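Local coordinates for Tlr1789 protein (PDB 2X8X) that is a cyanobacterial Omp85, represented here by its N-terminal POTRA-type domains, and probably takes part in inserting or moving proteins at the outer membrane, at residues F122-V134 and V144-Q156. Residues are numbered along the deposited sequence; the frame is centred on the assembly and turned at random.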
# COMPACT_ATOMS: atom_id res chain seq x y z
N PHE A 122 -10.39 4.10 -0.39
CA PHE A 122 -10.81 5.36 -0.97
C PHE A 122 -10.76 5.31 -2.52
O PHE A 122 -11.76 5.63 -3.18
CB PHE A 122 -10.03 6.54 -0.43
CG PHE A 122 -10.17 7.80 -1.27
CD1 PHE A 122 -11.23 8.70 -1.03
CD2 PHE A 122 -9.25 8.07 -2.31
CE1 PHE A 122 -11.37 9.89 -1.81
CE2 PHE A 122 -9.37 9.23 -3.12
CZ PHE A 122 -10.44 10.15 -2.87
N TYR A 123 -9.66 4.86 -3.10
CA TYR A 123 -9.66 4.73 -4.58
C TYR A 123 -10.77 3.82 -5.10
O TYR A 123 -11.49 4.18 -6.02
CB TYR A 123 -8.32 4.17 -5.06
CG TYR A 123 -7.17 5.18 -4.86
CD1 TYR A 123 -7.23 6.45 -5.43
CD2 TYR A 123 -5.99 4.83 -4.16
CE1 TYR A 123 -6.16 7.41 -5.25
CE2 TYR A 123 -4.91 5.80 -4.00
CZ TYR A 123 -5.01 7.05 -4.54
OH TYR A 123 -4.01 8.01 -4.42
N ARG A 124 -10.87 2.63 -4.54
CA ARG A 124 -11.75 1.61 -5.09
C ARG A 124 -13.19 1.99 -4.97
O ARG A 124 -13.94 1.75 -5.87
CB ARG A 124 -11.53 0.29 -4.36
CG ARG A 124 -11.70 -0.97 -5.20
CD ARG A 124 -11.18 -2.19 -4.38
NE ARG A 124 -11.65 -2.09 -2.99
CZ ARG A 124 -10.87 -1.99 -1.90
NH1 ARG A 124 -9.51 -2.03 -1.96
NH2 ARG A 124 -11.49 -1.87 -0.73
N ASP A 125 -13.57 2.61 -3.86
CA ASP A 125 -14.98 2.95 -3.62
C ASP A 125 -15.41 4.17 -4.43
O ASP A 125 -16.59 4.31 -4.72
CB ASP A 125 -15.26 3.21 -2.11
CG ASP A 125 -15.31 1.91 -1.25
OD1 ASP A 125 -15.08 0.76 -1.78
OD2 ASP A 125 -15.56 2.07 -0.03
N ASN A 126 -14.48 5.04 -4.78
CA ASN A 126 -14.79 6.23 -5.57
C ASN A 126 -14.68 5.97 -7.08
O ASN A 126 -14.90 6.87 -7.90
CB ASN A 126 -13.91 7.38 -5.11
CG ASN A 126 -14.49 8.10 -3.89
OD1 ASN A 126 -15.54 8.71 -3.99
ND2 ASN A 126 -13.82 8.04 -2.74
N GLY A 127 -14.37 4.72 -7.44
CA GLY A 127 -14.34 4.30 -8.85
C GLY A 127 -12.96 4.39 -9.53
O GLY A 127 -12.84 4.08 -10.71
N TYR A 128 -11.92 4.81 -8.80
CA TYR A 128 -10.57 4.88 -9.39
C TYR A 128 -9.98 3.51 -9.30
O TYR A 128 -9.15 3.21 -8.41
CB TYR A 128 -9.71 5.90 -8.66
CG TYR A 128 -10.33 7.27 -8.69
CD1 TYR A 128 -10.35 8.04 -9.88
CD2 TYR A 128 -10.90 7.81 -7.53
CE1 TYR A 128 -10.92 9.31 -9.89
CE2 TYR A 128 -11.49 9.09 -7.55
CZ TYR A 128 -11.51 9.81 -8.73
OH TYR A 128 -12.03 11.07 -8.74
N ILE A 129 -10.45 2.66 -10.19
CA ILE A 129 -10.16 1.22 -10.15
C ILE A 129 -8.70 0.82 -10.10
O ILE A 129 -8.40 -0.28 -9.59
CB ILE A 129 -10.71 0.39 -11.38
CG1 ILE A 129 -10.56 1.17 -12.70
CG2 ILE A 129 -12.05 -0.26 -11.12
CD1 ILE A 129 -10.25 0.20 -13.88
N LEU A 130 -7.81 1.63 -10.67
CA LEU A 130 -6.37 1.26 -10.71
C LEU A 130 -5.59 1.79 -9.49
O LEU A 130 -4.47 1.40 -9.27
CB LEU A 130 -5.68 1.79 -11.98
CG LEU A 130 -6.18 1.27 -13.35
CD1 LEU A 130 -5.34 1.93 -14.45
CD2 LEU A 130 -6.13 -0.30 -13.51
N GLY A 131 -6.16 2.72 -8.75
CA GLY A 131 -5.40 3.48 -7.79
C GLY A 131 -4.94 2.67 -6.59
O GLY A 131 -5.74 1.89 -6.04
N GLN A 132 -3.71 2.85 -6.10
CA GLN A 132 -3.34 2.07 -4.88
C GLN A 132 -2.03 2.66 -4.42
O GLN A 132 -1.34 3.31 -5.24
CB GLN A 132 -3.09 0.59 -5.21
CG GLN A 132 -1.92 0.48 -6.22
CD GLN A 132 -1.58 -1.00 -6.61
OE1 GLN A 132 -2.05 -1.94 -5.99
NE2 GLN A 132 -0.79 -1.18 -7.65
N VAL A 133 -1.66 2.36 -3.17
CA VAL A 133 -0.34 2.67 -2.60
C VAL A 133 0.61 1.69 -3.22
O VAL A 133 0.24 0.54 -3.44
CB VAL A 133 -0.39 2.50 -1.06
CG1 VAL A 133 0.99 2.63 -0.39
CG2 VAL A 133 -1.30 3.57 -0.50
N VAL A 134 1.82 2.15 -3.56
CA VAL A 134 2.85 1.32 -4.15
C VAL A 134 4.16 1.47 -3.39
O VAL A 134 4.44 2.53 -2.74
CB VAL A 134 3.13 1.68 -5.68
CG1 VAL A 134 1.91 1.41 -6.53
CG2 VAL A 134 3.46 3.13 -5.84
N VAL A 144 8.53 11.09 10.37
CA VAL A 144 7.78 11.40 9.15
C VAL A 144 7.81 10.20 8.20
O VAL A 144 8.93 9.71 7.84
CB VAL A 144 8.33 12.67 8.44
CG1 VAL A 144 7.56 12.90 7.08
CG2 VAL A 144 8.16 13.90 9.35
N VAL A 145 6.63 9.73 7.81
CA VAL A 145 6.46 8.58 6.92
C VAL A 145 6.03 9.08 5.50
O VAL A 145 5.14 9.95 5.35
CB VAL A 145 5.44 7.53 7.51
CG1 VAL A 145 5.14 6.32 6.51
CG2 VAL A 145 6.00 6.91 8.81
N THR A 146 6.73 8.56 4.49
CA THR A 146 6.42 8.88 3.09
C THR A 146 5.92 7.61 2.38
O THR A 146 6.57 6.56 2.44
CB THR A 146 7.71 9.40 2.32
OG1 THR A 146 8.19 10.59 3.00
CG2 THR A 146 7.38 9.72 0.88
N LEU A 147 4.76 7.76 1.76
CA LEU A 147 4.11 6.79 0.91
C LEU A 147 4.05 7.28 -0.58
O LEU A 147 4.08 8.50 -0.85
CB LEU A 147 2.67 6.65 1.42
CG LEU A 147 2.48 6.28 2.86
CD1 LEU A 147 0.98 6.21 3.08
CD2 LEU A 147 3.10 4.91 3.07
N GLN A 148 3.94 6.33 -1.51
CA GLN A 148 3.72 6.62 -2.92
C GLN A 148 2.41 6.04 -3.27
O GLN A 148 2.08 4.95 -2.77
CB GLN A 148 4.76 5.89 -3.75
CG GLN A 148 6.19 6.27 -3.40
CD GLN A 148 7.21 5.47 -4.25
OE1 GLN A 148 8.07 4.80 -3.70
NE2 GLN A 148 7.05 5.47 -5.55
N VAL A 149 1.63 6.74 -4.11
CA VAL A 149 0.49 6.13 -4.79
C VAL A 149 0.69 6.20 -6.33
O VAL A 149 1.43 7.07 -6.83
CB VAL A 149 -0.79 6.80 -4.43
CG1 VAL A 149 -1.08 6.63 -2.91
CG2 VAL A 149 -0.65 8.25 -4.78
N ALA A 150 0.07 5.25 -7.00
CA ALA A 150 -0.12 5.28 -8.45
C ALA A 150 -1.61 5.22 -8.61
O ALA A 150 -2.21 4.18 -8.37
CB ALA A 150 0.49 4.09 -9.07
N GLU A 151 -2.20 6.34 -9.02
CA GLU A 151 -3.62 6.50 -9.00
C GLU A 151 -4.27 5.97 -10.28
O GLU A 151 -5.45 5.70 -10.27
CB GLU A 151 -3.92 7.98 -8.89
CG GLU A 151 -3.37 8.56 -7.58
CD GLU A 151 -4.06 9.83 -7.21
OE1 GLU A 151 -4.56 10.52 -8.11
OE2 GLU A 151 -4.12 10.13 -6.02
N GLY A 152 -3.49 5.80 -11.35
CA GLY A 152 -4.04 5.33 -12.64
C GLY A 152 -4.24 6.50 -13.62
O GLY A 152 -5.29 6.64 -14.23
N VAL A 153 -3.26 7.38 -13.71
CA VAL A 153 -3.29 8.54 -14.65
C VAL A 153 -3.26 8.03 -16.12
O VAL A 153 -2.50 7.10 -16.48
CB VAL A 153 -2.11 9.56 -14.37
CG1 VAL A 153 -2.12 10.79 -15.40
CG2 VAL A 153 -2.18 10.10 -12.96
N VAL A 154 -4.16 8.63 -16.91
CA VAL A 154 -4.29 8.40 -18.36
C VAL A 154 -3.25 9.30 -19.07
O VAL A 154 -3.35 10.53 -19.07
CB VAL A 154 -5.74 8.61 -18.87
CG1 VAL A 154 -5.78 8.44 -20.38
CG2 VAL A 154 -6.69 7.53 -18.25
N GLU A 155 -2.23 8.65 -19.59
CA GLU A 155 -1.17 9.29 -20.37
C GLU A 155 -1.72 9.57 -21.80
O GLU A 155 -1.69 10.72 -22.28
CB GLU A 155 0.04 8.35 -20.39
CG GLU A 155 1.37 9.05 -20.42
CD GLU A 155 2.55 8.07 -20.45
OE1 GLU A 155 3.14 7.84 -19.35
OE2 GLU A 155 2.86 7.54 -21.56
N GLN A 156 -2.25 8.55 -22.49
CA GLN A 156 -2.93 8.78 -23.75
C GLN A 156 -4.16 7.95 -23.95
O GLN A 156 -4.45 7.01 -23.19
CB GLN A 156 -2.02 8.61 -25.00
CG GLN A 156 -0.98 7.52 -24.86
CD GLN A 156 -0.00 7.48 -26.05
OE1 GLN A 156 -0.08 8.28 -26.97
NE2 GLN A 156 0.92 6.53 -26.01
O HOH W 1 -7.84 4.45 -11.29
O HOH W 2 -2.11 1.97 -10.04
O HOH W 3 4.66 3.73 -0.30
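Gln132 and Ala150 pair as antiparallel neighbours through two backbone bonds, Gln132 N to Ala150 O and Ala150 N to Gln132 O, both 3.0 Å, and the short strand segments meet at a splayed 126°. Ala150 N to Gln132 O is the straighter, with an N-H...O angle of 163°. Ahead of the pair, Gly131 lays its CA against Ala150 O at 3.3 Å, a CA-H...O contact, and one water accepts from Leu130 N and donates to Glu151 O.

Tyr123, in the last turn of the helix, brings its ring and hydroxyl to the second strand's end. Its ring passes Gly131 CA, which lies over one face near the rim, and its hydroxyl donates to Glu151 OE2 at 2.7 Å. That oxygen is met on its anti side and somewhat out of the carboxylate plane, and ring and carboxylate stand 74° apart. Val149 closes in beside the hydroxyl, CG2 coming within 3.4 Å of Tyr123 OH, while its CG1 meets Val133 CG2. On the other face of the sheet Val134 CG1 rests on Ala150 CB at 4.0 Å.

Glu151 also accepts from the backbone N of Gln88, Val89 and Leu90, tying the hairpin's end to the loop after strand 81-85. The hairpin belongs to the middle POTRA domain: strand 144-150 runs between 81-85 and 132-139, with Val133 packed on Ile116 and Ile119 of helix 109-125, and Leu130 reaches Val224 in the following domain.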